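Local coordinates for glycoside hydrolase family 16 protein (Bacteroides ovatus, PDB 7KR6), which probably hydrolyses beta-glucosidic bonds as an endo-glucanase, and is captured here with a fluorinated glucan inhibitor in its active-site cleft, at residues A149-Q153 / A243-I247; S161-V165 / A188-Q192. The protein carries 1 engineered substitution. One frame throughout, in Å; residues are numbered along the deposited sequence.

Interactions 1 and 2 lie with their centres about 14 Å apart within the beta-sandwich of this family 16 glycoside hydrolase. Both use the antiparallel neighbours 144-150 and 164-171, which follow each other in the chain: interaction 1 takes the end of the first, interaction 2 the start of the second. The chain order is 149-153, 161-165, 188-192, 243-247, so interaction 2 falls wholly within the span bridged by interaction 1. They touch directly, through a probable hydrogen bond between Glu152 and Gln164 and through the Met150 methyl group. Interaction 1 borders the glycan-binding cleft, whereas interaction 2 lies farther from the sugar.

Interaction 1: A149-Q153 / A243-I247; sequences AMGEQ and AFTGI. Engineered in segment 149-153: Ala149 (natural residue Glu).
Gln153 N donates to Phe244 O at 2.9 Å, which joins the turn after strand 144-150 to the short 3-10 segment 243-245. Flanking this bond are CA-H...O contacts: Glu152 CA also approaches Phe244 O, Thr245 CA faces Gly151 O, and Gln153 CA faces Thr245 O. Phe244 O takes a third partner, a water that donates to it and to Glu152 OE1.

Phe244 buries the largest area of any residue in the contact. Its CG stands anti to the backbone N (chi1 178°), which carries the ring over the chain from Ala149 to Glu152. Glu152 CB sits over one face as a CH-pi contact, 3.9 Å from the Phe244 ring centroid and displaced toward the rim, while Met150 O approaches the ring edge in plane, 3.7 Å from Phe244 CE2. The engineered Ala149, whose natural counterpart is Glu, meets Phe244 CZ obliquely through CB at 4.0 Å. In the family 16 beta-sandwich this strand lines the substrate cleft; the Ala149 side chain lies about 5 Å from the bound 2-fluoroglucose, and Phe244 stacks with Trp126 of the glycan pocket.

The first torsion of Glu152 (chi1 -161°) places CG over the same face as CB, 3.7 Å from Phe244 CE1, and the bend at chi2 (-94°) then turns the carboxylate steeply to the ring plane. Its OE2 is hydrogen-bonded to Ser154 OG, while OE1 accepts from the water. Gln153 reaches out with an extended chain and lays OE1 3.4 Å from Gly246 CA. Thr245 OG1 accepts from Ile247 N at 3.0 Å, forming an ST turn, and also bonds Gly242 O, while Thr245 CB and CG2 rest against Gly151 O.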
ATOM      1  N   ALA A 149      -9.173  -1.127   8.525  1.00 16.53           N
ATOM      2  CA  ALA A 149     -10.001  -1.384   7.351  1.00 18.22           C
ATOM      3  C   ALA A 149      -9.845  -2.855   7.008  1.00 14.76           C
ATOM      4  O   ALA A 149      -8.762  -3.410   7.211  1.00 16.78           O
ATOM      5  CB  ALA A 149      -9.590  -0.531   6.206  1.00 18.39           C
ATOM      6  N   MET A 150     -10.919  -3.454   6.533  1.00 17.03           N
ATOM      7  CA  MET A 150     -10.826  -4.815   5.922  1.00 16.94           C
ATOM      8  C   MET A 150     -11.409  -4.732   4.525  1.00 16.40           C
ATOM      9  O   MET A 150     -12.075  -3.745   4.159  1.00 16.45           O
ATOM     10  CB  MET A 150     -11.559  -5.851   6.768  1.00 18.18           C
ATOM     11  CG  MET A 150     -10.968  -5.963   8.139  1.00 19.19           C
ATOM     12  SD  MET A 150     -11.503  -7.372   9.106  1.00 18.93           S
ATOM     13  CE  MET A 150     -10.443  -8.637   8.400  1.00 18.53           C
ATOM     14  N   GLY A 151     -11.140  -5.753   3.717  1.00 16.51           N
ATOM     15  CA  GLY A 151     -11.721  -5.795   2.361  1.00 17.08           C
ATOM     16  C   GLY A 151     -10.680  -5.612   1.269  1.00 17.77           C
ATOM     17  O   GLY A 151     -11.071  -5.521   0.090  1.00 18.48           O
ATOM     18  N   GLU A 152      -9.388  -5.470   1.582  1.00 18.95           N
ATOM     19  CA  GLU A 152      -8.376  -5.106   0.552  1.00 18.97           C
ATOM     20  C   GLU A 152      -8.287  -6.180  -0.539  1.00 19.34           C
ATOM     21  O   GLU A 152      -8.440  -7.377  -0.208  1.00 19.77           O
ATOM     22  CB  GLU A 152      -7.016  -4.887   1.208  1.00 20.41           C
ATOM     23  CG  GLU A 152      -6.036  -4.092   0.357  1.00 22.76           C
ATOM     24  CD  GLU A 152      -5.111  -4.950  -0.497  1.00 31.33           C
ATOM     25  OE1 GLU A 152      -4.697  -4.501  -1.551  1.00 37.60           O
ATOM     26  OE2 GLU A 152      -4.890  -6.116  -0.138  1.00 31.82           O
ATOM     27  N   GLN A 153      -8.025  -5.747  -1.779  1.00 20.46           N
ATOM     28  CA  GLN A 153      -7.878  -6.607  -3.000  1.00 22.05           C
ATOM     29  C   GLN A 153      -7.058  -7.876  -2.683  1.00 23.72           C
ATOM     30  O   GLN A 153      -7.508  -8.977  -3.037  1.00 22.68           O
ATOM     31  CB  GLN A 153      -7.186  -5.789  -4.096  1.00 25.54           C
ATOM     32  CG  GLN A 153      -6.951  -6.521  -5.409  1.00 32.49           C
ATOM     33  CD  GLN A 153      -6.463  -5.584  -6.498  1.00 33.62           C
ATOM     34  OE1 GLN A 153      -6.596  -4.376  -6.413  1.00 34.59           O
ATOM     35  NE2 GLN A 153      -5.915  -6.144  -7.554  1.00 45.32           N
ATOM     36  N   ALA A 243     -11.292   1.356  -5.141  1.00 21.48           N
ATOM     37  CA  ALA A 243      -9.956   0.928  -5.604  1.00 21.61           C
ATOM     38  C   ALA A 243      -9.291  -0.004  -4.588  1.00 20.24           C
ATOM     39  O   ALA A 243      -8.655  -0.966  -5.000  1.00 21.21           O
ATOM     40  CB  ALA A 243      -9.068   2.089  -5.860  1.00 23.04           C
ATOM     41  N   PHE A 244      -9.443   0.277  -3.293  1.00 19.22           N
ATOM     42  CA  PHE A 244      -8.866  -0.543  -2.211  1.00 18.64           C
ATOM     43  C   PHE A 244      -9.250  -2.005  -2.363  1.00 18.88           C
ATOM     44  O   PHE A 244      -8.411  -2.887  -2.077  1.00 19.86           O
ATOM     45  CB  PHE A 244      -9.344   0.054  -0.899  1.00 17.73           C
ATOM     46  CG  PHE A 244      -8.908  -0.675   0.332  1.00 18.75           C
ATOM     47  CD1 PHE A 244      -7.640  -0.469   0.855  1.00 20.95           C
ATOM     48  CD2 PHE A 244      -9.798  -1.487   0.983  1.00 18.26           C
ATOM     49  CE1 PHE A 244      -7.265  -1.092   2.043  1.00 19.78           C
ATOM     50  CE2 PHE A 244      -9.436  -2.077   2.182  1.00 19.01           C
ATOM     51  CZ  PHE A 244      -8.167  -1.887   2.698  1.00 20.25           C
ATOM     52  N   THR A 245     -10.482  -2.257  -2.785  1.00 18.62           N
ATOM     53  CA  THR A 245     -11.037  -3.635  -2.855  1.00 18.17           C
ATOM     54  C   THR A 245     -10.677  -4.273  -4.214  1.00 20.18           C
ATOM     55  O   THR A 245     -10.827  -5.502  -4.333  1.00 21.41           O
ATOM     56  CB  THR A 245     -12.550  -3.637  -2.722  1.00 18.55           C
ATOM     57  OG1 THR A 245     -13.142  -3.115  -3.921  1.00 18.00           O
ATOM     58  CG2 THR A 245     -13.078  -2.869  -1.527  1.00 17.90           C
ATOM     59  N   GLY A 246     -10.225  -3.458  -5.148  1.00 20.29           N
ATOM     60  CA  GLY A 246      -9.979  -3.825  -6.547  1.00 21.35           C
ATOM     61  C   GLY A 246     -11.246  -4.026  -7.352  1.00 22.53           C
ATOM     62  O   GLY A 246     -11.114  -4.381  -8.550  1.00 27.25           O
ATOM     63  N   ILE A 247     -12.411  -3.692  -6.810  1.00 20.15           N
ATOM     64  CA  ILE A 247     -13.705  -3.799  -7.515  1.00 21.15           C
ATOM     65  C   ILE A 247     -14.300  -2.416  -7.681  1.00 20.26           C
ATOM     66  O   ILE A 247     -14.707  -1.811  -6.634  1.00 21.34           O
ATOM     67  CB  ILE A 247     -14.633  -4.702  -6.712  1.00 21.86           C
ATOM     68  CG1 ILE A 247     -14.088  -6.125  -6.670  1.00 22.04           C
ATOM     69  CG2 ILE A 247     -16.046  -4.613  -7.252  1.00 22.16           C
ATOM     70  CD1 ILE A 247     -14.676  -6.947  -5.548  1.00 23.44           C
TER
HETATM   71  O   HOH W   1      -5.584  -2.407  -2.672  1.00 37.38           O

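Interaction 2: S161-V165 / A188-Q192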
ATOM      1  N   SER A 161      -9.446 -13.057   3.521  1.00 21.11           N
ATOM      2  CA  SER A 161     -10.290 -11.843   3.658  1.00 20.89           C
ATOM      3  C   SER A 161     -10.877 -11.700   5.062  1.00 20.11           C
ATOM      4  O   SER A 161     -11.193 -10.545   5.439  1.00 20.25           O
ATOM      5  CB  SER A 161     -11.342 -11.795   2.619  1.00 21.53           C
ATOM      6  OG  SER A 161     -12.232 -12.896   2.741  1.00 21.95           O
ATOM      7  N   GLU A 162     -11.011 -12.776   5.853  1.00 20.40           N
ATOM      8  CA  GLU A 162     -11.623 -12.675   7.196  1.00 21.15           C
ATOM      9  C   GLU A 162     -10.580 -12.232   8.224  1.00 19.38           C
ATOM     10  O   GLU A 162     -10.999 -11.848   9.335  1.00 19.25           O
ATOM     11  CB  GLU A 162     -12.286 -13.986   7.631  1.00 23.02           C
ATOM     12  CG  GLU A 162     -13.488 -14.307   6.772  1.00 25.78           C
ATOM     13  CD  GLU A 162     -14.330 -15.455   7.303  1.00 29.33           C
ATOM     14  OE1 GLU A 162     -14.179 -15.820   8.494  1.00 31.85           O
ATOM     15  OE2 GLU A 162     -15.186 -15.923   6.544  1.00 28.85           O
ATOM     16  N   LYS A 163      -9.301 -12.343   7.910  1.00 18.98           N
ATOM     17  CA  LYS A 163      -8.211 -12.078   8.866  1.00 20.14           C
ATOM     18  C   LYS A 163      -7.375 -10.865   8.463  1.00 19.22           C
ATOM     19  O   LYS A 163      -6.662 -10.349   9.346  1.00 19.77           O
ATOM     20  CB  LYS A 163      -7.302 -13.290   9.029  1.00 22.92           C
ATOM     21  CG  LYS A 163      -8.019 -14.491   9.619  1.00 24.95           C
ATOM     22  CD  LYS A 163      -7.098 -15.588  10.038  1.00 27.22           C
ATOM     23  CE  LYS A 163      -7.828 -16.900  10.262  1.00 27.81           C
ATOM     24  NZ  LYS A 163      -6.828 -17.967  10.527  1.00 36.05           N
ATOM     25  N   GLN A 164      -7.425 -10.423   7.213  1.00 18.63           N
ATOM     26  CA  GLN A 164      -6.448  -9.434   6.700  1.00 19.44           C
ATOM     27  C   GLN A 164      -6.904  -8.017   7.041  1.00 16.90           C
ATOM     28  O   GLN A 164      -7.946  -7.546   6.513  1.00 21.08           O
ATOM     29  CB  GLN A 164      -6.224  -9.582   5.206  1.00 20.05           C
ATOM     30  CG  GLN A 164      -5.100  -8.672   4.781  1.00 23.07           C
ATOM     31  CD  GLN A 164      -4.912  -8.706   3.293  1.00 26.60           C
ATOM     32  OE1 GLN A 164      -4.526  -9.738   2.743  1.00 29.86           O
ATOM     33  NE2 GLN A 164      -5.249  -7.599   2.672  1.00 31.73           N
ATOM     34  N   VAL A 165      -6.098  -7.344   7.851  1.00 18.50           N
ATOM     35  CA  VAL A 165      -6.392  -5.970   8.283  1.00 17.57           C
ATOM     36  C   VAL A 165      -5.368  -5.037   7.655  1.00 17.46           C
ATOM     37  O   VAL A 165      -4.173  -5.365   7.602  1.00 18.69           O
ATOM     38  CB  VAL A 165      -6.363  -5.840   9.807  1.00 19.30           C
ATOM     39  CG1 VAL A 165      -6.576  -4.405  10.223  1.00 18.93           C
ATOM     40  CG2 VAL A 165      -7.399  -6.739  10.449  1.00 22.53           C
ATOM     41  N   ALA A 188      -4.734 -13.490  14.185  1.00 23.68           N
ATOM     42  CA  ALA A 188      -4.730 -14.965  14.401  1.00 23.46           C
ATOM     43  C   ALA A 188      -6.026 -15.592  13.923  1.00 24.55           C
ATOM     44  O   ALA A 188      -5.988 -16.673  13.351  1.00 25.04           O
ATOM     45  CB  ALA A 188      -4.507 -15.266  15.869  1.00 24.86           C
ATOM     46  N   ASN A 189      -7.154 -14.967  14.208  1.00 22.34           N
ATOM     47  CA  ASN A 189      -8.480 -15.581  14.007  1.00 23.60           C
ATOM     48  C   ASN A 189      -9.355 -14.676  13.159  1.00 22.60           C
ATOM     49  O   ASN A 189      -9.065 -13.463  13.090  1.00 21.99           O
ATOM     50  CB  ASN A 189      -9.163 -15.807  15.361  1.00 26.66           C
ATOM     51  CG  ASN A 189      -8.299 -16.608  16.304  1.00 29.16           C
ATOM     52  OD1 ASN A 189      -7.876 -16.114  17.365  1.00 35.82           O
ATOM     53  ND2 ASN A 189      -8.028 -17.825  15.903  1.00 30.57           N
ATOM     54  N   SER A 190     -10.444 -15.216  12.610  1.00 23.61           N
ATOM     55  CA  SER A 190     -11.424 -14.421  11.829  1.00 23.07           C
ATOM     56  C   SER A 190     -11.968 -13.258  12.676  1.00 22.67           C
ATOM     57  O   SER A 190     -12.282 -13.461  13.887  1.00 23.45           O
ATOM     58  CB  SER A 190     -12.561 -15.271  11.336  1.00 21.08           C
ATOM     59  OG  SER A 190     -13.581 -14.467  10.795  1.00 21.91           O
ATOM     60  N   LEU A 191     -12.011 -12.057  12.088  1.00 21.83           N
ATOM     61  CA  LEU A 191     -12.670 -10.858  12.657  1.00 20.44           C
ATOM     62  C   LEU A 191     -14.074 -10.738  12.104  1.00 20.88           C
ATOM     63  O   LEU A 191     -14.769  -9.787  12.478  1.00 21.37           O
ATOM     64  CB  LEU A 191     -11.842  -9.616  12.343  1.00 20.33           C
ATOM     65  CG  LEU A 191     -10.476  -9.638  12.990  1.00 21.39           C
ATOM     66  CD1 LEU A 191      -9.660  -8.474  12.427  1.00 21.25           C
ATOM     67  CD2 LEU A 191     -10.582  -9.538  14.527  1.00 23.31           C
ATOM     68  N   GLN A 192     -14.524 -11.743  11.323  1.00 21.38           N
ATOM     69  CA  GLN A 192     -15.779 -11.664  10.562  1.00 21.93           C
ATOM     70  C   GLN A 192     -16.572 -12.929  10.920  1.00 23.79           C
ATOM     71  O   GLN A 192     -17.011 -13.630  10.011  1.00 25.84           O
ATOM     72  CB  GLN A 192     -15.542 -11.492   9.070  1.00 21.24           C
ATOM     73  CG  GLN A 192     -14.777 -10.222   8.726  1.00 20.67           C
ATOM     74  CD  GLN A 192     -14.375 -10.135   7.270  1.00 21.49           C
ATOM     75  OE1 GLN A 192     -14.756 -10.977   6.453  1.00 21.15           O
ATOM     76  NE2 GLN A 192     -13.524  -9.174   6.940  1.00 19.15           N
TER
HETATM   77  O   HOH W   2     -14.486 -12.237   4.054  1.00 22.01           O
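Glu162 meets segment 188-192 through hydrogen bonds from both its backbone and its side chain. Leu191 N donates to Glu162 O at 2.9 Å in a nearly straight bond (170° at the hydrogen), and Ser190 OG donates to Glu162 OE1 at 2.7 Å, reaching that oxygen on its anti side, somewhat out of the carboxylate plane. The same Ser190 OG accepts from Gln192 N, an ST turn. Lys163 adds a further hydrogen bond: its extended chain runs along the backbone of 188-190, and NZ donates to Ala188 O at 3.2 Å. These bonds join the loop that follows strand 179-186 to the residues leading into strand 164-171; the two strands pair antiparallel in the beta-sandwich.

Charge enters through Lys120, which forms a salt bridge with Glu162 OE2, so both carboxylate oxygens are engaged.

Apolar packing is tight where Val165 CG2 meets Leu191 CD1 at 3.5 Å, the two side chains crossing at about a right angle beside Met150 and Ile212.

Water and amide contacts complete the join: a water links Ser161 OG to Gln192 OE1, and Gln192 NE2 is bonded to Thr121.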